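PDB 5DJS: tetratricopeptide TPR_2 repeat protein from Thermobaculum terrenum, which is of unknown function but joins tetratricopeptide repeats to a GT-B-type domain of glycosyl transferase family 41, which holds uridine-5'-diphosphate. Local coordinates for residues A39-E44 / V70-G75; R34-A39 / E44-L49; Y79-G84 / Y110-S115; Q92-I97 / A125-R130. The protein carries 1 engineered substitution. One frame throughout, in Å; residues are numbered along the deposited sequence.

Contact 1: A39-E44 / V70-G75; sequences APDNSE and VALDPG
Leu72, Ser43 and Asp41 meet at one end of a tetratricopeptide repeat, where the start of helix 43-56 comes up against the end of helix 59-72, its partner in the helical hairpin. The contact is small and lies at the surface. Leu72 contributes the largest share; its CG stands beside its own backbone N (chi1 -67°), an orientation that sends both methyls out to Asp41. Its CD1 rests 3.6 Å from the main-chain O of Asp41, and its CD2 lies 4.1 Å from CG of the Asp41 carboxylate. The two side chains cross at about a right angle, in van der Waals contact alone. Asp41 lies within a type I turn from Ala39 to Asn42, closed by the bond from Asn42 N to Ala39 O at 3.1 Å. Asn42 then takes the N-cap position of helix 43-56. One step on, Ser43 points its CB at the other helix and touches Leu72 CB at 4.1 Å. Its hydroxyl finds its polar partner outside the contact, in a hydrogen bond with the hydroxyl of Tyr79 on helix 77-89. Asp73, the first residue to leave helical geometry after helix 59-72, approaches the same serine hydroxyl with a carbon: its CB lies 3.9 Å from Ser43 OG.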
loop_
_atom_site.group_PDB
_atom_site.type_symbol
_atom_site.label_atom_id
_atom_site.label_comp_id
_atom_site.label_asym_id
_atom_site.label_seq_id
_atom_site.Cartn_x
_atom_site.Cartn_y
_atom_site.Cartn_z
ATOM N N ALA A 39 27.462 -3.093 25.096
ATOM C CA ALA A 39 26.500 -2.433 25.985
ATOM C C ALA A 39 25.066 -2.887 25.666
ATOM O O ALA A 39 24.392 -2.265 24.833
ATOM C CB ALA A 39 26.628 -0.923 25.848
ATOM N N PRO A 40 24.590 -3.967 26.328
ATOM C CA PRO A 40 23.289 -4.567 25.965
ATOM C C PRO A 40 22.040 -3.757 26.364
ATOM O O PRO A 40 20.943 -4.099 25.930
ATOM C CB PRO A 40 23.315 -5.933 26.676
ATOM C CG PRO A 40 24.224 -5.744 27.836
ATOM C CD PRO A 40 25.200 -4.644 27.488
ATOM N N ASP A 41 22.209 -2.710 27.176
ATOM C CA ASP A 41 21.129 -1.765 27.493
ATOM C C ASP A 41 21.121 -0.526 26.575
ATOM O O ASP A 41 20.437 0.454 26.877
ATOM C CB ASP A 41 21.211 -1.337 28.973
ATOM C CG ASP A 41 20.689 -2.411 29.941
ATOM O OD1 ASP A 41 20.071 -3.414 29.506
ATOM O OD2 ASP A 41 20.901 -2.239 31.164
ATOM N N ASN A 42 21.835 -0.575 25.448
ATOM C CA ASN A 42 21.844 0.536 24.504
ATOM C C ASN A 42 20.518 0.629 23.715
ATOM O O ASN A 42 20.325 -0.052 22.699
ATOM C CB ASN A 42 23.043 0.418 23.560
ATOM C CG ASN A 42 23.464 1.754 22.986
ATOM O OD1 ASN A 42 24.452 2.336 23.428
ATOM N ND2 ASN A 42 22.726 2.248 22.012
ATOM N N SER A 43 19.619 1.489 24.192
ATOM C CA SER A 43 18.275 1.612 23.627
ATOM C C SER A 43 18.244 2.092 22.173
ATOM O O SER A 43 17.305 1.785 21.446
ATOM C CB SER A 43 17.398 2.529 24.487
ATOM O OG SER A 43 17.720 3.888 24.304
ATOM N N GLU A 44 19.258 2.839 21.751
ATOM C CA GLU A 44 19.339 3.304 20.363
ATOM C C GLU A 44 19.549 2.145 19.366
ATOM O O GLU A 44 19.065 2.193 18.229
ATOM C CB GLU A 44 20.465 4.336 20.218
ATOM C CG GLU A 44 20.345 5.230 18.989
ATOM C CD GLU A 44 21.494 6.216 18.851
ATOM O OE1 GLU A 44 22.117 6.583 19.880
ATOM O OE2 GLU A 44 21.766 6.630 17.704
ATOM N N VAL A 70 11.622 0.902 24.516
ATOM C CA VAL A 70 10.615 1.692 25.244
ATOM C C VAL A 70 10.823 1.624 26.788
ATOM O O VAL A 70 10.732 2.636 27.481
ATOM C CB VAL A 70 9.169 1.268 24.854
ATOM C CG1 VAL A 70 8.129 1.879 25.776
ATOM C CG2 VAL A 70 8.852 1.687 23.427
ATOM N N ALA A 71 11.096 0.440 27.326
ATOM C CA ALA A 71 11.298 0.283 28.776
ATOM C C ALA A 71 12.536 1.041 29.272
ATOM O O ALA A 71 12.513 1.630 30.361
ATOM C CB ALA A 71 11.398 -1.190 29.151
ATOM N N LEU A 72 13.604 1.021 28.472
ATOM C CA LEU A 72 14.863 1.685 28.830
ATOM C C LEU A 72 14.825 3.194 28.638
ATOM O O LEU A 72 15.593 3.900 29.270
ATOM C CB LEU A 72 16.040 1.090 28.047
ATOM C CG LEU A 72 16.362 -0.363 28.418
ATOM C CD1 LEU A 72 17.190 -1.030 27.320
ATOM C CD2 LEU A 72 17.071 -0.452 29.768
ATOM N N ASP A 73 13.957 3.678 27.752
ATOM C CA ASP A 73 13.825 5.105 27.487
ATOM C C ASP A 73 12.387 5.396 27.026
ATOM O O ASP A 73 12.143 5.578 25.851
ATOM C CB ASP A 73 14.873 5.544 26.453
ATOM C CG ASP A 73 14.876 7.058 26.207
ATOM O OD1 ASP A 73 14.230 7.815 26.957
ATOM O OD2 ASP A 73 15.529 7.503 25.250
ATOM N N PRO A 74 11.425 5.419 27.968
ATOM C CA PRO A 74 9.995 5.581 27.633
ATOM C C PRO A 74 9.544 6.971 27.239
ATOM O O PRO A 74 8.397 7.129 26.821
ATOM C CB PRO A 74 9.287 5.190 28.931
ATOM C CG PRO A 74 10.281 5.496 29.988
ATOM C CD PRO A 74 11.601 5.107 29.397
ATOM N N GLY A 75 10.408 7.966 27.400
ATOM C CA GLY A 75 10.117 9.324 26.944
ATOM C C GLY A 75 10.375 9.555 25.469
ATOM O O GLY A 75 9.918 10.563 24.919
#

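Contact 2: R34-A39 / E44-L49; sequences RVLQIA and EALHLL
Leu36 packs against Ala45, Leu46 and Leu49 with branched aliphatic groups alone; no ring, amide or other flat group takes part, so methyls rather than faces and edges define the fit. Leu36 is the centre of the contact, touching three residues of helix 43-56. Its CG sits beside the backbone N (chi1 -61°), which carries both methyls across to that helix. There CD1 of Leu46 lies in the fork of the leucine, 3.5 Å from Leu36 CD2 and equally near Leu36 CD1, the two side chains crossing at a slant. Further along the helix, Leu49 reaches toward Leu36 tip to tip, with their CD1 atoms 3.6 Å apart. Ala45 fills the other flank: its CB is 4.1 Å from Leu36 CD2 and 3.8 Å from Val35 CG1. That valine branch is anti to the backbone N (chi1 173°) and lies against the small alanine, where the two backbones come nearest. Four of the five residues that touch are buried, and neighbouring helices close around them: Leu12 of helix 5-21 packs on Val35, while Leu65 of helix 59-72 packs on both Leu46 and Leu49. The axes of segments 34-38 and 44-49 approach to 9.7 Å and run roughly antiparallel, at 145°. Antiparallel packing of successive helices through interlocking aliphatic side chains is what builds the alpha-solenoid of tetratricopeptide repeats.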
loop_
_atom_site.group_PDB
_atom_site.type_symbol
_atom_site.label_atom_id
_atom_site.label_comp_id
_atom_site.label_asym_id
_atom_site.label_seq_id
_atom_site.Cartn_x
_atom_site.Cartn_y
_atom_site.Cartn_z
ATOM N N ARG A 34 27.012 -5.587 17.393
ATOM C CA ARG A 34 28.321 -5.216 17.973
ATOM C C ARG A 34 28.203 -4.201 19.113
ATOM O O ARG A 34 28.986 -4.246 20.057
ATOM C CB ARG A 34 29.302 -4.702 16.896
ATOM C CG ARG A 34 29.984 -5.805 16.097
ATOM C CD ARG A 34 31.272 -5.346 15.424
ATOM N NE ARG A 34 31.883 -6.448 14.672
ATOM C CZ ARG A 34 31.589 -6.802 13.413
ATOM N NH1 ARG A 34 30.687 -6.139 12.681
ATOM N NH2 ARG A 34 32.217 -7.842 12.865
ATOM N N VAL A 35 27.221 -3.306 19.027
ATOM C CA VAL A 35 26.926 -2.359 20.103
ATOM C C VAL A 35 26.338 -3.075 21.324
ATOM O O VAL A 35 26.698 -2.764 22.462
ATOM C CB VAL A 35 25.953 -1.253 19.629
ATOM C CG1 VAL A 35 25.501 -0.366 20.791
ATOM C CG2 VAL A 35 26.606 -0.398 18.551
ATOM N N LEU A 36 25.421 -4.014 21.092
ATOM C CA LEU A 36 24.783 -4.761 22.184
ATOM C C LEU A 36 25.704 -5.779 22.868
ATOM O O LEU A 36 25.454 -6.133 24.019
ATOM C CB LEU A 36 23.504 -5.452 21.698
ATOM C CG LEU A 36 22.407 -4.519 21.169
ATOM C CD1 LEU A 36 21.287 -5.324 20.544
ATOM C CD2 LEU A 36 21.854 -3.581 22.233
ATOM N N GLN A 37 26.745 -6.252 22.172
ATOM C CA GLN A 37 27.786 -7.084 22.801
ATOM C C GLN A 37 28.560 -6.296 23.857
ATOM O O GLN A 37 28.922 -6.844 24.898
ATOM C CB GLN A 37 28.778 -7.628 21.770
ATOM C CG GLN A 37 28.197 -8.649 20.804
ATOM C CD GLN A 37 29.142 -8.969 19.651
ATOM O OE1 GLN A 37 30.370 -8.900 19.800
ATOM N NE2 GLN A 37 28.580 -9.321 18.494
ATOM N N ILE A 38 28.822 -5.021 23.564
ATOM C CA ILE A 38 29.564 -4.136 24.460
ATOM C C ILE A 38 28.627 -3.577 25.526
ATOM O O ILE A 38 28.968 -3.564 26.709
ATOM C CB ILE A 38 30.216 -2.958 23.691
ATOM C CG1 ILE A 38 31.207 -3.471 22.633
ATOM C CG2 ILE A 38 30.936 -2.013 24.654
ATOM C CD1 ILE A 38 31.556 -2.459 21.556
ATOM N N ALA A 39 27.462 -3.093 25.096
ATOM C CA ALA A 39 26.500 -2.433 25.985
ATOM C C ALA A 39 25.066 -2.887 25.666
ATOM O O ALA A 39 24.392 -2.265 24.833
ATOM C CB ALA A 39 26.628 -0.923 25.848
ATOM N N GLU A 44 19.258 2.839 21.751
ATOM C CA GLU A 44 19.339 3.304 20.363
ATOM C C GLU A 44 19.549 2.145 19.366
ATOM O O GLU A 44 19.065 2.193 18.229
ATOM C CB GLU A 44 20.465 4.336 20.218
ATOM C CG GLU A 44 20.345 5.230 18.989
ATOM C CD GLU A 44 21.494 6.216 18.851
ATOM O OE1 GLU A 44 22.117 6.583 19.880
ATOM O OE2 GLU A 44 21.766 6.630 17.704
ATOM N N ALA A 45 20.247 1.110 19.817
ATOM C CA ALA A 45 20.664 -0.003 18.981
ATOM C C ALA A 45 19.590 -1.091 18.998
ATOM O O ALA A 45 19.321 -1.723 17.973
ATOM C CB ALA A 45 21.989 -0.555 19.480
ATOM N N LEU A 46 19.016 -1.325 20.180
ATOM C CA LEU A 46 17.770 -2.083 20.326
ATOM C C LEU A 46 16.699 -1.548 19.383
ATOM O O LEU A 46 16.112 -2.307 18.619
ATOM C CB LEU A 46 17.250 -2.007 21.772
ATOM C CG LEU A 46 17.537 -3.121 22.798
ATOM C CD1 LEU A 46 18.433 -4.250 22.309
ATOM C CD2 LEU A 46 18.095 -2.523 24.078
ATOM N N HIS A 47 16.471 -0.238 19.448
ATOM C CA HIS A 47 15.520 0.449 18.562
ATOM C C HIS A 47 15.779 0.253 17.056
ATOM O O HIS A 47 14.847 -0.025 16.302
ATOM C CB HIS A 47 15.508 1.946 18.863
ATOM C CG HIS A 47 14.790 2.757 17.830
ATOM N ND1 HIS A 47 13.424 2.697 17.667
ATOM C CD2 HIS A 47 15.245 3.639 16.907
ATOM C CE1 HIS A 47 13.067 3.513 16.692
ATOM N NE2 HIS A 47 14.152 4.091 16.210
ATOM N N LEU A 48 17.030 0.413 16.631
ATOM C CA LEU A 48 17.384 0.303 15.214
ATOM C C LEU A 48 17.240 -1.130 14.684
ATOM O O LEU A 48 16.704 -1.335 13.584
ATOM C CB LEU A 48 18.804 0.832 14.968
ATOM C CG LEU A 48 19.317 0.902 13.519
ATOM C CD1 LEU A 48 18.312 1.542 12.568
ATOM C CD2 LEU A 48 20.636 1.660 13.479
ATOM N N LEU A 49 17.721 -2.105 15.464
ATOM C CA LEU A 49 17.418 -3.526 15.216
ATOM C C LEU A 49 15.916 -3.807 15.174
ATOM O O LEU A 49 15.462 -4.645 14.401
ATOM C CB LEU A 49 18.040 -4.427 16.276
ATOM C CG LEU A 49 19.416 -5.024 16.044
ATOM C CD1 LEU A 49 19.871 -5.738 17.303
ATOM C CD2 LEU A 49 19.415 -6.007 14.892
#

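Contact 3: Y79-G84 / Y110-S115; sequences YHYNLG and YHRAHS
Tyr110, at the N-cap position of helix 111-120, comes first and lays the phenol end of its side chain against Tyr81 of helix 77-89. Its CZ is 3.8 Å from Tyr81 CB, and its OH approaches the CD2 side of the Tyr81 ring obliquely. The two rings meet obliquely as well, centroids 5.2 Å apart and planes at 49°. Outside the contact Tyr110 also makes a cation-pi interaction with Arg107. Arg112 follows, bent at chi3 so that its guanidinium folds back to the end of the Tyr81 side chain. Its NE and NH2 both give weak hydrogen bonds to Tyr81 OH, each 3.3 Å long and well short of straight. The guanidinium plane stands almost perpendicular to the phenol ring (85°), with Tyr81 CE2 over one of its faces. Next, Ala113 packs by its backbone as much as by its methyl: CA lies 3.6 Å from Tyr81 CD1 and CB 3.8 Å from the same atom. The same methyl lies over one face of the Tyr110 ring, offset toward its rim. Tyr81 can reach all three residues because its CG is anti to its backbone N (chi1 167°), and its other surroundings include Ala103 of helix 93-106. An aromatic side chain from one helix set into the start of the next-but-one is consistent with the stacking of tetratricopeptide hairpins.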
loop_
_atom_site.group_PDB
_atom_site.type_symbol
_atom_site.label_atom_id
_atom_site.label_comp_id
_atom_site.label_asym_id
_atom_site.label_seq_id
_atom_site.Cartn_x
_atom_site.Cartn_y
_atom_site.Cartn_z
ATOM N N TYR A 79 10.572 5.532 19.533
ATOM C CA TYR A 79 10.520 4.129 19.944
ATOM C C TYR A 79 9.072 3.650 20.028
ATOM O O TYR A 79 8.771 2.512 19.650
ATOM C CB TYR A 79 11.211 3.911 21.299
ATOM C CG TYR A 79 12.698 4.275 21.379
ATOM C CD1 TYR A 79 13.428 4.681 20.255
ATOM C CD2 TYR A 79 13.379 4.181 22.590
ATOM C CE1 TYR A 79 14.772 5.002 20.347
ATOM C CE2 TYR A 79 14.727 4.501 22.683
ATOM C CZ TYR A 79 15.418 4.909 21.555
ATOM O OH TYR A 79 16.756 5.226 21.629
ATOM N N HIS A 80 8.188 4.525 20.519
ATOM C CA HIS A 80 6.742 4.272 20.505
ATOM C C HIS A 80 6.169 4.238 19.096
ATOM O O HIS A 80 5.357 3.368 18.792
ATOM C CB HIS A 80 5.988 5.313 21.325
ATOM C CG HIS A 80 6.279 5.248 22.790
ATOM N ND1 HIS A 80 5.609 4.400 23.647
ATOM C CD2 HIS A 80 7.157 5.941 23.555
ATOM C CE1 HIS A 80 6.066 4.572 24.875
ATOM N NE2 HIS A 80 7.006 5.499 24.846
ATOM N N TYR A 81 6.590 5.180 18.253
ATOM C CA TYR A 81 6.167 5.228 16.844
ATOM C C TYR A 81 6.417 3.896 16.145
ATOM O O TYR A 81 5.500 3.278 15.622
ATOM C CB TYR A 81 6.895 6.363 16.102
ATOM C CG TYR A 81 6.789 6.315 14.593
ATOM C CD1 TYR A 81 5.551 6.393 13.961
ATOM C CD2 TYR A 81 7.932 6.196 13.796
ATOM C CE1 TYR A 81 5.449 6.355 12.575
ATOM C CE2 TYR A 81 7.840 6.152 12.412
ATOM C CZ TYR A 81 6.596 6.231 11.808
ATOM O OH TYR A 81 6.489 6.188 10.444
ATOM N N ASN A 82 7.659 3.447 16.177
ATOM C CA ASN A 82 8.033 2.238 15.467
ATOM C C ASN A 82 7.460 0.957 16.039
ATOM O O ASN A 82 7.207 0.014 15.290
ATOM C CB ASN A 82 9.543 2.172 15.341
ATOM C CG ASN A 82 10.042 3.202 14.375
ATOM O OD1 ASN A 82 9.838 3.060 13.170
ATOM N ND2 ASN A 82 10.633 4.269 14.879
ATOM N N LEU A 83 7.253 0.930 17.352
ATOM C CA LEU A 83 6.529 -0.164 17.991
ATOM C C LEU A 83 5.100 -0.222 17.476
ATOM O O LEU A 83 4.612 -1.296 17.138
ATOM C CB LEU A 83 6.518 -0.014 19.510
ATOM C CG LEU A 83 5.711 -1.073 20.253
ATOM C CD1 LEU A 83 6.305 -2.460 20.040
ATOM C CD2 LEU A 83 5.629 -0.721 21.731
ATOM N N GLY A 84 4.434 0.928 17.418
ATOM C CA GLY A 84 3.077 1.012 16.871
ATOM C C GLY A 84 2.947 0.470 15.451
ATOM O O GLY A 84 1.998 -0.272 15.151
ATOM N N TYR A 110 5.077 15.447 15.469
ATOM C CA TYR A 110 5.644 14.246 14.857
ATOM C C TYR A 110 4.824 13.954 13.597
ATOM O O TYR A 110 3.858 13.187 13.650
ATOM C CB TYR A 110 5.558 13.066 15.849
ATOM C CG TYR A 110 6.547 11.922 15.660
ATOM C CD1 TYR A 110 7.145 11.640 14.422
ATOM C CD2 TYR A 110 6.850 11.081 16.726
ATOM C CE1 TYR A 110 8.033 10.584 14.272
ATOM C CE2 TYR A 110 7.742 10.025 16.584
ATOM C CZ TYR A 110 8.328 9.778 15.358
ATOM O OH TYR A 110 9.214 8.725 15.230
ATOM N N HIS A 111 5.211 14.552 12.465
ATOM C CA HIS A 111 4.452 14.389 11.217
ATOM C C HIS A 111 4.369 12.940 10.673
ATOM O O HIS A 111 3.380 12.596 10.028
ATOM C CB HIS A 111 4.908 15.385 10.121
ATOM C CG HIS A 111 6.320 15.206 9.646
ATOM N ND1 HIS A 111 7.179 16.269 9.482
ATOM C CD2 HIS A 111 7.021 14.104 9.283
ATOM C CE1 HIS A 111 8.347 15.833 9.049
ATOM N NE2 HIS A 111 8.280 14.521 8.925
ATOM N N ARG A 112 5.375 12.101 10.937
ATOM C CA ARG A 112 5.374 10.710 10.443
ATOM C C ARG A 112 4.443 9.830 11.269
ATOM O O ARG A 112 3.777 8.959 10.725
ATOM C CB ARG A 112 6.786 10.107 10.403
ATOM C CG ARG A 112 7.522 10.354 9.092
ATOM C CD ARG A 112 8.862 9.633 9.036
ATOM N NE ARG A 112 8.703 8.174 8.963
ATOM C CZ ARG A 112 9.697 7.281 9.029
ATOM N NH1 ARG A 112 10.966 7.666 9.174
ATOM N NH2 ARG A 112 9.418 5.980 8.955
ATOM N N ALA A 113 4.396 10.073 12.578
ATOM C CA ALA A 113 3.487 9.362 13.489
ATOM C C ALA A 113 2.043 9.783 13.252
ATOM O O ALA A 113 1.131 8.977 13.374
ATOM C CB ALA A 113 3.872 9.624 14.940
ATOM N N HIS A 114 1.850 11.049 12.906
ATOM C CA HIS A 114 0.534 11.582 12.572
ATOM C C HIS A 114 0.002 10.928 11.282
ATOM O O HIS A 114 -1.169 10.570 11.232
ATOM C CB HIS A 114 0.625 13.106 12.433
ATOM C CG HIS A 114 -0.680 13.830 12.577
ATOM N ND1 HIS A 114 -1.794 13.546 11.816
ATOM C CD2 HIS A 114 -1.026 14.869 13.369
ATOM C CE1 HIS A 114 -2.777 14.359 12.154
ATOM N NE2 HIS A 114 -2.337 15.173 13.091
ATOM N N SER A 115 0.855 10.771 10.260
ATOM C CA SER A 115 0.501 10.006 9.044
ATOM C C SER A 115 0.179 8.560 9.401
ATOM O O SER A 115 -0.908 8.055 9.088
ATOM C CB SER A 115 1.649 9.967 8.022
ATOM O OG SER A 115 1.873 11.212 7.412
#

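Contact 4: Q92-I97 / A125-R130; sequences QVERGI and ALYDPR
Tyr127 reaches from the loop ahead of helix 129-143 to Glu94 and Ile97 on helix 93-106. Its CB points toward that helix, and CG stands beside the backbone N (chi1 -52°), which carries the ring outward from the loop. Over the CD2-CE2 side of the ring lies CB of its sequence neighbour Leu126, above one face and offset toward the rim. Leu121 also touches the side chain. Farther out, CE2 comes to 3.7 Å from CD1 of Ile97, whose side chain approaches from the opposite direction and meets the ring obliquely. Segment 92-97 lies within the tetratricopeptide repeat range 77-110, and the contact ties the first turn of helix 93-106 to the loop between helices 111-120 and 129-143, within the alpha-helical solenoid part of the chain. CZ lies 4.1 Å from both Ile97 CD1 and Glu94 OE1. At the tip, OH gives a weak hydrogen bond to Glu94 OE1 at 3.3 Å and also lies 3.7 Å from CG2 of Ile97. The oxygen OE1 sits at the ring's edge, near its plane, and the carboxylate is turned only 25° from the ring. A bend at chi2 (-48°) brings the glutamate round to this position. Its other oxygen, OE2, is hydrogen-bonded to Ser124 OG, which also accepts from Leu126 N, and CD1 of Leu126 packs against OE2 at 3.6 Å.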
loop_
_atom_site.group_PDB
_atom_site.type_symbol
_atom_site.label_atom_id
_atom_site.label_comp_id
_atom_site.label_asym_id
_atom_site.label_seq_id
_atom_site.Cartn_x
_atom_site.Cartn_y
_atom_site.Cartn_z
ATOM N N GLN A 92 -2.113 -6.531 15.137
ATOM C CA GLN A 92 -2.596 -6.043 16.434
ATOM C C GLN A 92 -2.849 -4.555 16.299
ATOM O O GLN A 92 -2.096 -3.741 16.825
ATOM C CB GLN A 92 -1.574 -6.340 17.538
ATOM C CG GLN A 92 -1.121 -7.787 17.563
ATOM C CD GLN A 92 -0.114 -8.072 18.646
ATOM O OE1 GLN A 92 1.077 -8.250 18.374
ATOM N NE2 GLN A 92 -0.581 -8.108 19.886
ATOM N N VAL A 93 -3.931 -4.219 15.599
ATOM C CA VAL A 93 -4.192 -2.847 15.158
ATOM C C VAL A 93 -4.478 -1.887 16.310
ATOM O O VAL A 93 -3.934 -0.790 16.323
ATOM C CB VAL A 93 -5.316 -2.785 14.077
ATOM C CG1 VAL A 93 -5.699 -1.345 13.724
ATOM C CG2 VAL A 93 -4.868 -3.506 12.810
ATOM N N GLU A 94 -5.321 -2.274 17.260
ATOM C CA GLU A 94 -5.661 -1.368 18.370
ATOM C C GLU A 94 -4.484 -1.105 19.317
ATOM O O GLU A 94 -4.339 0.002 19.811
ATOM C CB GLU A 94 -6.873 -1.869 19.166
ATOM C CG GLU A 94 -8.191 -1.973 18.392
ATOM C CD GLU A 94 -8.545 -0.734 17.567
ATOM O OE1 GLU A 94 -8.311 0.416 18.027
ATOM O OE2 GLU A 94 -9.076 -0.917 16.445
ATOM N N ARG A 95 -3.654 -2.117 19.559
ATOM C CA ARG A 95 -2.446 -1.958 20.382
ATOM C C ARG A 95 -1.429 -1.005 19.737
ATOM O O ARG A 95 -0.736 -0.255 20.446
ATOM C CB ARG A 95 -1.772 -3.309 20.662
ATOM C CG ARG A 95 -2.390 -4.117 21.790
ATOM C CD ARG A 95 -1.543 -5.342 22.116
ATOM N NE ARG A 95 -2.050 -6.084 23.276
ATOM C CZ ARG A 95 -3.099 -6.916 23.273
ATOM N NH1 ARG A 95 -3.811 -7.141 22.164
ATOM N NH2 ARG A 95 -3.452 -7.536 24.399
ATOM N N GLY A 96 -1.336 -1.056 18.405
ATOM C CA GLY A 96 -0.463 -0.177 17.641
ATOM C C GLY A 96 -0.959 1.258 17.628
ATOM O O GLY A 96 -0.184 2.191 17.832
ATOM N N ILE A 97 -2.255 1.440 17.388
ATOM C CA ILE A 97 -2.872 2.775 17.418
ATOM C C ILE A 97 -2.529 3.467 18.745
ATOM O O ILE A 97 -2.068 4.600 18.743
ATOM C CB ILE A 97 -4.408 2.711 17.166
ATOM C CG1 ILE A 97 -4.680 2.384 15.682
ATOM C CG2 ILE A 97 -5.095 4.028 17.521
ATOM C CD1 ILE A 97 -6.103 1.950 15.366
ATOM N N ALA A 125 -12.490 -0.921 12.061
ATOM C CA ALA A 125 -13.886 -0.515 11.842
ATOM C C ALA A 125 -14.376 0.509 12.867
ATOM O O ALA A 125 -15.424 1.124 12.665
ATOM C CB ALA A 125 -14.800 -1.732 11.835
ATOM N N LEU A 126 -13.612 0.714 13.939
ATOM C CA LEU A 126 -13.996 1.636 15.005
ATOM C C LEU A 126 -13.910 3.129 14.649
ATOM O O LEU A 126 -14.348 3.959 15.441
ATOM C CB LEU A 126 -13.149 1.362 16.260
ATOM C CG LEU A 126 -13.210 -0.055 16.855
ATOM C CD1 LEU A 126 -12.228 -0.175 18.016
ATOM C CD2 LEU A 126 -14.625 -0.433 17.293
ATOM N N TYR A 127 -13.363 3.475 13.482
ATOM C CA TYR A 127 -13.170 4.880 13.093
ATOM C C TYR A 127 -13.904 5.159 11.781
ATOM O O TYR A 127 -13.501 4.681 10.713
ATOM C CB TYR A 127 -11.676 5.199 12.980
ATOM C CG TYR A 127 -10.893 4.809 14.219
ATOM C CD1 TYR A 127 -10.795 5.671 15.315
ATOM C CD2 TYR A 127 -10.252 3.570 14.299
ATOM C CE1 TYR A 127 -10.073 5.309 16.454
ATOM C CE2 TYR A 127 -9.535 3.196 15.434
ATOM C CZ TYR A 127 -9.448 4.066 16.512
ATOM O OH TYR A 127 -8.737 3.687 17.631
ATOM N N ASP A 128 -14.993 5.923 11.884
ATOM C CA ASP A 128 -15.848 6.243 10.737
ATOM C C ASP A 128 -15.151 7.220 9.768
ATOM O O ASP A 128 -14.095 7.774 10.114
ATOM C CB ASP A 128 -17.234 6.750 11.213
ATOM C CG ASP A 128 -17.168 8.036 12.017
ATOM O OD1 ASP A 128 -16.099 8.349 12.586
ATOM O OD2 ASP A 128 -18.207 8.729 12.087
ATOM N N PRO A 129 -15.709 7.408 8.541
ATOM C CA PRO A 129 -15.084 8.332 7.574
ATOM C C PRO A 129 -14.836 9.760 8.088
ATOM O O PRO A 129 -13.856 10.393 7.683
ATOM C CB PRO A 129 -16.083 8.344 6.407
ATOM C CG PRO A 129 -16.724 7.006 6.457
ATOM C CD PRO A 129 -16.838 6.676 7.922
ATOM N N ARG A 130 -15.704 10.245 8.976
ATOM C CA ARG A 130 -15.582 11.587 9.543
ATOM C C ARG A 130 -14.321 11.734 10.402
ATOM O O ARG A 130 -13.648 12.761 10.332
ATOM C CB ARG A 130 -16.840 11.954 10.354
ATOM C CG ARG A 130 -17.052 13.455 10.529
ATOM C CD ARG A 130 -18.453 13.814 11.033
ATOM N NE ARG A 130 -19.375 14.194 9.952
ATOM C CZ ARG A 130 -20.587 14.738 10.121
ATOM N NH1 ARG A 130 -21.072 14.991 11.339
ATOM N NH2 ARG A 130 -21.329 15.038 9.054
#

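The contacts run from the outer part of the helical array toward the centre of the chain: the centres of contacts 1 and 2 lie about 31 and 30 Å from it, those of contacts 3 and 4 about 17 Å. Contacts 1 and 2 share helix 43-56 and touch, Leu72 CD1 to Leu46 CD2 at 3.7 Å. Contact 1 joins contact 3 through a probable hydrogen bond, Pro74 O with His80 NE2 at 2.9 Å, and through packing of Val70 CG1 on His80 CE1 at 3.5 Å. Contacts 3 and 4 interleave along the chain, their nearest atoms about 4 Å apart. The uridine-5'-diphosphate pocket, from Phe336 to Glu427, includes no residue of the four contacts.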